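Local atomic coordinates of transcriptional regulator, MarR family (Neisseria meningitidis serogroup B, PDB entry 3G3Z), a protein that probably acts as a DNA-binding transcription factor of the MarR family, built as a dimer with winged helix-turn-helix domains. Residues 32-37 with 65-69; 45-51 with 84-90. All coordinates share one frame; numbering follows the deposited sequence.

Contact 1 (32-37 with 65-69); sequences NLFAVL and VCKTL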
loop_
_atom_site.group_PDB
_atom_site.type_symbol
_atom_site.label_atom_id
_atom_site.label_comp_id
_atom_site.label_asym_id
_atom_site.label_seq_id
_atom_site.Cartn_x
_atom_site.Cartn_y
_atom_site.Cartn_z
ATOM N N ASN A 32 -6.673 -0.297 10.108
ATOM C CA ASN A 32 -6.249 -0.137 11.496
ATOM C C ASN A 32 -6.968 -1.094 12.459
ATOM O O ASN A 32 -6.336 -1.697 13.309
ATOM C CB ASN A 32 -6.425 1.325 11.943
ATOM C CG ASN A 32 -5.651 2.305 11.073
ATOM O OD1 ASN A 32 -5.960 3.504 11.035
ATOM N ND2 ASN A 32 -4.632 1.809 10.383
ATOM N N LEU A 33 -8.287 -1.223 12.320
ATOM C CA LEU A 33 -9.078 -2.142 13.143
ATOM C C LEU A 33 -8.744 -3.596 12.853
ATOM O O LEU A 33 -8.643 -4.426 13.770
ATOM C CB LEU A 33 -10.575 -1.919 12.880
ATOM C CG LEU A 33 -11.226 -0.757 13.617
ATOM C CD1 LEU A 33 -12.486 -0.314 12.878
ATOM C CD2 LEU A 33 -11.529 -1.165 15.067
ATOM N N PHE A 34 -8.610 -3.902 11.566
ATOM C CA PHE A 34 -8.228 -5.231 11.104
ATOM C C PHE A 34 -6.902 -5.664 11.699
ATOM O O PHE A 34 -6.766 -6.791 12.199
ATOM C CB PHE A 34 -8.152 -5.255 9.574
ATOM C CG PHE A 34 -7.761 -6.581 9.021
ATOM C CD1 PHE A 34 -8.693 -7.616 8.937
ATOM C CD2 PHE A 34 -6.457 -6.815 8.604
ATOM C CE1 PHE A 34 -8.332 -8.864 8.435
ATOM C CE2 PHE A 34 -6.091 -8.065 8.096
ATOM C CZ PHE A 34 -7.031 -9.082 8.015
ATOM N N ALA A 35 -5.931 -4.753 11.663
ATOM C CA ALA A 35 -4.604 -5.017 12.191
ATOM C C ALA A 35 -4.675 -5.550 13.634
ATOM O O ALA A 35 -4.064 -6.569 13.936
ATOM C CB ALA A 35 -3.736 -3.745 12.112
ATOM N N VAL A 36 -5.437 -4.882 14.502
ATOM C CA VAL A 36 -5.616 -5.318 15.904
ATOM C C VAL A 36 -6.439 -6.601 15.986
ATOM O O VAL A 36 -5.968 -7.619 16.487
ATOM C CB VAL A 36 -6.262 -4.196 16.791
ATOM C CG1 VAL A 36 -6.495 -4.676 18.249
ATOM C CG2 VAL A 36 -5.384 -2.982 16.803
ATOM N N LEU A 37 -7.665 -6.550 15.475
ATOM C CA LEU A 37 -8.621 -7.654 15.597
ATOM C C LEU A 37 -8.129 -8.971 14.979
ATOM O O LEU A 37 -8.224 -10.039 15.597
ATOM C CB LEU A 37 -9.970 -7.249 14.978
ATOM C CG LEU A 37 -10.693 -6.049 15.621
ATOM C CD1 LEU A 37 -11.801 -5.539 14.709
ATOM C CD2 LEU A 37 -11.234 -6.406 16.999
ATOM N N VAL A 65 -6.902 2.908 18.176
ATOM C CA VAL A 65 -7.809 1.834 17.829
ATOM C C VAL A 65 -8.051 0.928 19.042
ATOM O O VAL A 65 -9.188 0.535 19.319
ATOM C CB VAL A 65 -7.283 1.057 16.605
ATOM C CG1 VAL A 65 -8.099 -0.195 16.357
ATOM C CG2 VAL A 65 -7.319 1.967 15.384
ATOM N N CYS A 66 -6.990 0.636 19.787
ATOM C CA CYS A 66 -7.131 -0.179 20.994
ATOM C C CYS A 66 -8.049 0.450 22.041
ATOM O O CYS A 66 -8.857 -0.255 22.658
ATOM C CB CYS A 66 -5.767 -0.514 21.586
ATOM S SG CYS A 66 -4.889 -1.652 20.491
ATOM N N LYS A 67 -7.944 1.768 22.218
ATOM C CA LYS A 67 -8.828 2.487 23.143
ATOM C C LYS A 67 -10.297 2.289 22.757
ATOM O O LYS A 67 -11.131 2.015 23.622
ATOM C CB LYS A 67 -8.465 3.981 23.203
ATOM C CG LYS A 67 -9.221 4.786 24.264
ATOM C CD LYS A 67 -8.556 6.150 24.525
ATOM C CE LYS A 67 -9.353 6.973 25.534
ATOM N NZ LYS A 67 -8.670 8.243 25.952
ATOM N N THR A 68 -10.605 2.407 21.463
ATOM C CA THR A 68 -11.984 2.238 20.975
ATOM C C THR A 68 -12.503 0.823 21.197
ATOM O O THR A 68 -13.624 0.638 21.689
ATOM C CB THR A 68 -12.152 2.632 19.479
ATOM O OG1 THR A 68 -11.657 3.954 19.273
ATOM C CG2 THR A 68 -13.631 2.612 19.075
ATOM N N LEU A 69 -11.678 -0.171 20.866
ATOM C CA LEU A 69 -12.072 -1.572 21.005
ATOM C C LEU A 69 -12.269 -2.018 22.464
ATOM O O LEU A 69 -13.190 -2.796 22.765
ATOM C CB LEU A 69 -11.101 -2.484 20.244
ATOM C CG LEU A 69 -11.140 -2.360 18.705
ATOM C CD1 LEU A 69 -9.934 -3.017 18.082
ATOM C CD2 LEU A 69 -12.425 -2.940 18.093
#
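Helix 32-37 and helix 65-69 cross at -71°, with their axes 10.2 Å apart at closest approach, and the CA atoms of Leu33 and Val65 come nearest. Val65 and Leu69, one turn apart, face the other helix. The methyl Leu33 CD2 meets both of them. Leu33 CD2 lies 3.6 Å from Leu69 CD2 and also touches Val65 CG1. Val36 divides its branches. With chi1 at 178°, Val36 CG1 is anti to the backbone N and meets Leu69 tip to tip, 3.8 Å from Leu69 CD1. The other methyl, Val36 CG2, reaches Val65 CG1 and lies 4.0 Å from Cys66 SG. Leu37 adds its CD2, touching both methyls of Leu69. At Asn32 the side chain touches through CB, 3.6 Å from Val65 CG2. Leu69 is covered further by Ile75 and Leu74, and Cys66 also touches Ile75. As in other MarR proteins, helix 59-71 is probably the DNA-recognition helix, so this face would be its inner side. The touching groups are nearly all aliphatic, so the two segments are held by close fit of branched side chains and not by directed bonds.

Contact 2 (45-51 with 84-90); sequences SRTQKHI and RRKRLLS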
loop_
_atom_site.group_PDB
_atom_site.type_symbol
_atom_site.label_atom_id
_atom_site.label_comp_id
_atom_site.label_asym_id
_atom_site.label_seq_id
_atom_site.Cartn_x
_atom_site.Cartn_y
_atom_site.Cartn_z
ATOM N N SER A 45 -2.568 -13.461 22.176
ATOM C CA SER A 45 -2.113 -12.255 22.854
ATOM C C SER A 45 -0.880 -11.649 22.205
ATOM O O SER A 45 0.060 -12.356 21.854
ATOM C CB SER A 45 -1.850 -12.553 24.322
ATOM O OG SER A 45 -3.060 -12.953 24.939
ATOM N N ARG A 46 -0.903 -10.337 22.026
ATOM C CA ARG A 46 0.224 -9.626 21.434
ATOM C C ARG A 46 0.238 -8.221 21.996
ATOM O O ARG A 46 -0.792 -7.703 22.417
ATOM C CB ARG A 46 0.095 -9.566 19.904
ATOM C CG ARG A 46 0.139 -10.899 19.174
ATOM C CD ARG A 46 1.538 -11.501 19.197
ATOM N NE ARG A 46 1.551 -12.854 18.647
ATOM C CZ ARG A 46 2.632 -13.620 18.551
ATOM N NH1 ARG A 46 3.812 -13.171 18.975
ATOM N NH2 ARG A 46 2.535 -14.842 18.036
ATOM N N THR A 47 1.405 -7.597 22.004
ATOM C CA THR A 47 1.509 -6.228 22.480
ATOM C C THR A 47 1.113 -5.316 21.332
ATOM O O THR A 47 1.156 -5.729 20.173
ATOM C CB THR A 47 2.942 -5.883 22.912
ATOM O OG1 THR A 47 3.815 -5.969 21.778
ATOM C CG2 THR A 47 3.431 -6.831 24.018
ATOM N N GLN A 48 0.731 -4.083 21.657
ATOM C CA GLN A 48 0.457 -3.069 20.645
ATOM C C GLN A 48 1.640 -2.906 19.698
ATOM O O GLN A 48 1.462 -2.703 18.485
ATOM C CB GLN A 48 0.145 -1.733 21.314
ATOM C CG GLN A 48 -1.205 -1.695 22.002
ATOM C CD GLN A 48 -1.410 -0.439 22.828
ATOM O OE1 GLN A 48 -1.979 -0.494 23.911
ATOM N NE2 GLN A 48 -0.948 0.696 22.318
ATOM N N LYS A 49 2.847 -3.003 20.259
ATOM C CA LYS A 49 4.077 -2.896 19.478
ATOM C C LYS A 49 4.194 -3.979 18.404
ATOM O O LYS A 49 4.551 -3.682 17.252
ATOM C CB LYS A 49 5.307 -2.915 20.388
ATOM C CG LYS A 49 6.622 -2.794 19.623
ATOM C CD LYS A 49 7.572 -1.856 20.337
ATOM C CE LYS A 49 8.773 -2.580 20.877
ATOM N NZ LYS A 49 9.875 -2.620 19.847
ATOM N N HIS A 50 3.897 -5.225 18.773
ATOM C CA HIS A 50 3.947 -6.336 17.811
ATOM C C HIS A 50 2.986 -6.126 16.637
ATOM O O HIS A 50 3.345 -6.334 15.470
ATOM C CB HIS A 50 3.639 -7.666 18.504
ATOM C CG HIS A 50 3.505 -8.816 17.556
ATOM N ND1 HIS A 50 4.575 -9.602 17.186
ATOM C CD2 HIS A 50 2.434 -9.295 16.880
ATOM C CE1 HIS A 50 4.166 -10.526 16.335
ATOM N NE2 HIS A 50 2.872 -10.363 16.133
ATOM N N ILE A 51 1.760 -5.730 16.969
ATOM C CA ILE A 51 0.729 -5.422 15.989
ATOM C C ILE A 51 1.175 -4.275 15.076
ATOM O O ILE A 51 1.067 -4.378 13.852
ATOM C CB ILE A 51 -0.597 -5.060 16.714
ATOM C CG1 ILE A 51 -1.116 -6.274 17.492
ATOM C CG2 ILE A 51 -1.646 -4.533 15.735
ATOM C CD1 ILE A 51 -2.112 -5.918 18.577
ATOM N N ARG A 84 0.051 0.120 29.838
ATOM C CA ARG A 84 -0.756 -0.802 29.034
ATOM C C ARG A 84 -0.187 -1.001 27.626
ATOM O O ARG A 84 -0.345 -2.072 27.033
ATOM C CB ARG A 84 -2.228 -0.366 28.983
ATOM C CG ARG A 84 -2.475 1.050 28.481
ATOM C CD ARG A 84 -3.955 1.359 28.459
ATOM N NE ARG A 84 -4.209 2.797 28.451
ATOM C CZ ARG A 84 -5.420 3.351 28.487
ATOM N NH1 ARG A 84 -6.511 2.591 28.535
ATOM N NH2 ARG A 84 -5.543 4.673 28.481
ATOM N N ARG A 85 0.491 0.031 27.116
ATOM C CA ARG A 85 1.066 0.019 25.764
ATOM C C ARG A 85 2.159 -1.038 25.573
ATOM O O ARG A 85 2.308 -1.593 24.485
ATOM C CB ARG A 85 1.584 1.411 25.384
ATOM C CG ARG A 85 2.550 2.030 26.383
ATOM C CD ARG A 85 2.866 3.464 26.003
ATOM N NE ARG A 85 3.998 4.000 26.756
ATOM C CZ ARG A 85 5.272 3.886 26.385
ATOM N NH1 ARG A 85 5.592 3.245 25.268
ATOM N NH2 ARG A 85 6.228 4.413 27.137
ATOM N N LYS A 86 2.914 -1.311 26.636
ATOM C CA LYS A 86 3.899 -2.394 26.638
ATOM C C LYS A 86 3.354 -3.681 27.277
ATOM O O LYS A 86 4.119 -4.589 27.608
ATOM C CB LYS A 86 5.192 -1.956 27.339
ATOM C CG LYS A 86 4.990 -1.253 28.674
ATOM C CD LYS A 86 5.368 0.217 28.602
ATOM C CE LYS A 86 6.876 0.399 28.760
ATOM N NZ LYS A 86 7.246 1.759 29.235
ATOM N N ARG A 87 2.034 -3.757 27.432
ATOM C CA ARG A 87 1.388 -4.885 28.101
ATOM C C ARG A 87 0.566 -5.724 27.109
ATOM O O ARG A 87 0.064 -5.202 26.112
ATOM C CB ARG A 87 0.537 -4.371 29.267
ATOM C CG ARG A 87 0.107 -5.423 30.273
ATOM C CD ARG A 87 0.340 -5.003 31.740
ATOM N NE ARG A 87 0.206 -3.565 32.004
ATOM C CZ ARG A 87 -0.945 -2.915 32.184
ATOM N NH1 ARG A 87 -2.108 -3.554 32.118
ATOM N NH2 ARG A 87 -0.934 -1.609 32.423
ATOM N N LEU A 88 0.450 -7.022 27.387
ATOM C CA LEU A 88 -0.198 -7.966 26.474
ATOM C C LEU A 88 -1.672 -7.671 26.250
ATOM O O LEU A 88 -2.442 -7.478 27.195
ATOM C CB LEU A 88 -0.042 -9.412 26.963
ATOM C CG LEU A 88 1.240 -10.172 26.633
ATOM C CD1 LEU A 88 1.367 -11.408 27.529
ATOM C CD2 LEU A 88 1.305 -10.557 25.152
ATOM N N LEU A 89 -2.046 -7.655 24.979
ATOM C CA LEU A 89 -3.406 -7.380 24.559
ATOM C C LEU A 89 -4.101 -8.699 24.209
ATOM O O LEU A 89 -3.515 -9.580 23.581
ATOM C CB LEU A 89 -3.369 -6.448 23.352
ATOM C CG LEU A 89 -4.426 -5.397 23.058
ATOM C CD1 LEU A 89 -4.807 -4.578 24.281
ATOM C CD2 LEU A 89 -3.872 -4.493 21.963
ATOM N N SER A 90 -5.358 -8.815 24.618
ATOM C CA SER A 90 -6.132 -10.032 24.456
ATOM C C SER A 90 -7.536 -9.700 23.938
ATOM O O SER A 90 -8.092 -8.653 24.261
ATOM C CB SER A 90 -6.201 -10.743 25.811
ATOM O OG SER A 90 -7.125 -11.808 25.808
HETATM O O HOH W 1 0.161 -3.554 24.304
#
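A water joins Gln48 to Arg85. The water accepts from Gln48 N at 2.8 Å, at the first turn of helix 48-55, and is hydrogen-bonded to Arg85 O. It thus ties the start of the helix to the loop before strand 89-91. Further along, Arg46 and Leu89 form a single antiparallel bridge as a hydrogen-bonded pair. Leu89 N donates to Arg46 O at 2.9 Å, from well above the carbonyl plane. The return bond, Arg46 N to Leu89 O, is 3.1 Å long and lies in the carbonyl plane. The same Leu89 O also receives a CA-H...O contact from Ser45 CA. Between the bridge and the helix, Thr47 is the N-cap: Thr47 OG1 accepts from His50 N at 3.1 Å. Gln48 runs extended beyond CG and crosses Arg85 at about a right angle, with Gln48 OE1 3.6 Å from Arg85 CA. Its amide is held by Trp77, which bonds OE1, and weakly by Ser63 at NE2. Leu89 CD2 packs on Gln48 CG. Leu89 CD2 also lies 4.1 Å from Ile51 CD1. Leu88 CD2 lies against Ser45 CB. Arg46 CD lies over one face of the His50 ring, toward its rim; Arg46 forms a salt bridge with Glu43, and His50 NE2 is hydrogen-bonded to it. The bridge adds to the hairpin of 75-77 and 89-91 that forms the wing in this family, where Leu89 touches Ile75 and Trp77 of strand 75-77, Leu40 of helix 31-43 and Cys66 of helix 59-71.

Overall arrangement
The two contacts adjoin, with centres about 11 Å apart, and their segments alternate along the chain. Cys66 links them: Cys66 SG lies 3.4 Å from Leu89 CD2 and 4.0 Å from Gln48 CG. A second junction is made by Ile51, whose CG2 is 3.6 Å from Ala35 O. Contact 1 joins helix 31-43 to helix 59-71. Contact 2 joins the start of helix 48-55 to the base of the wing. Together they join three helices and the hairpin of the winged helix-turn-helix unit, with 48-55 and 59-71 as its consecutive helices. Neither contact is touched by the other subunit of the dimer.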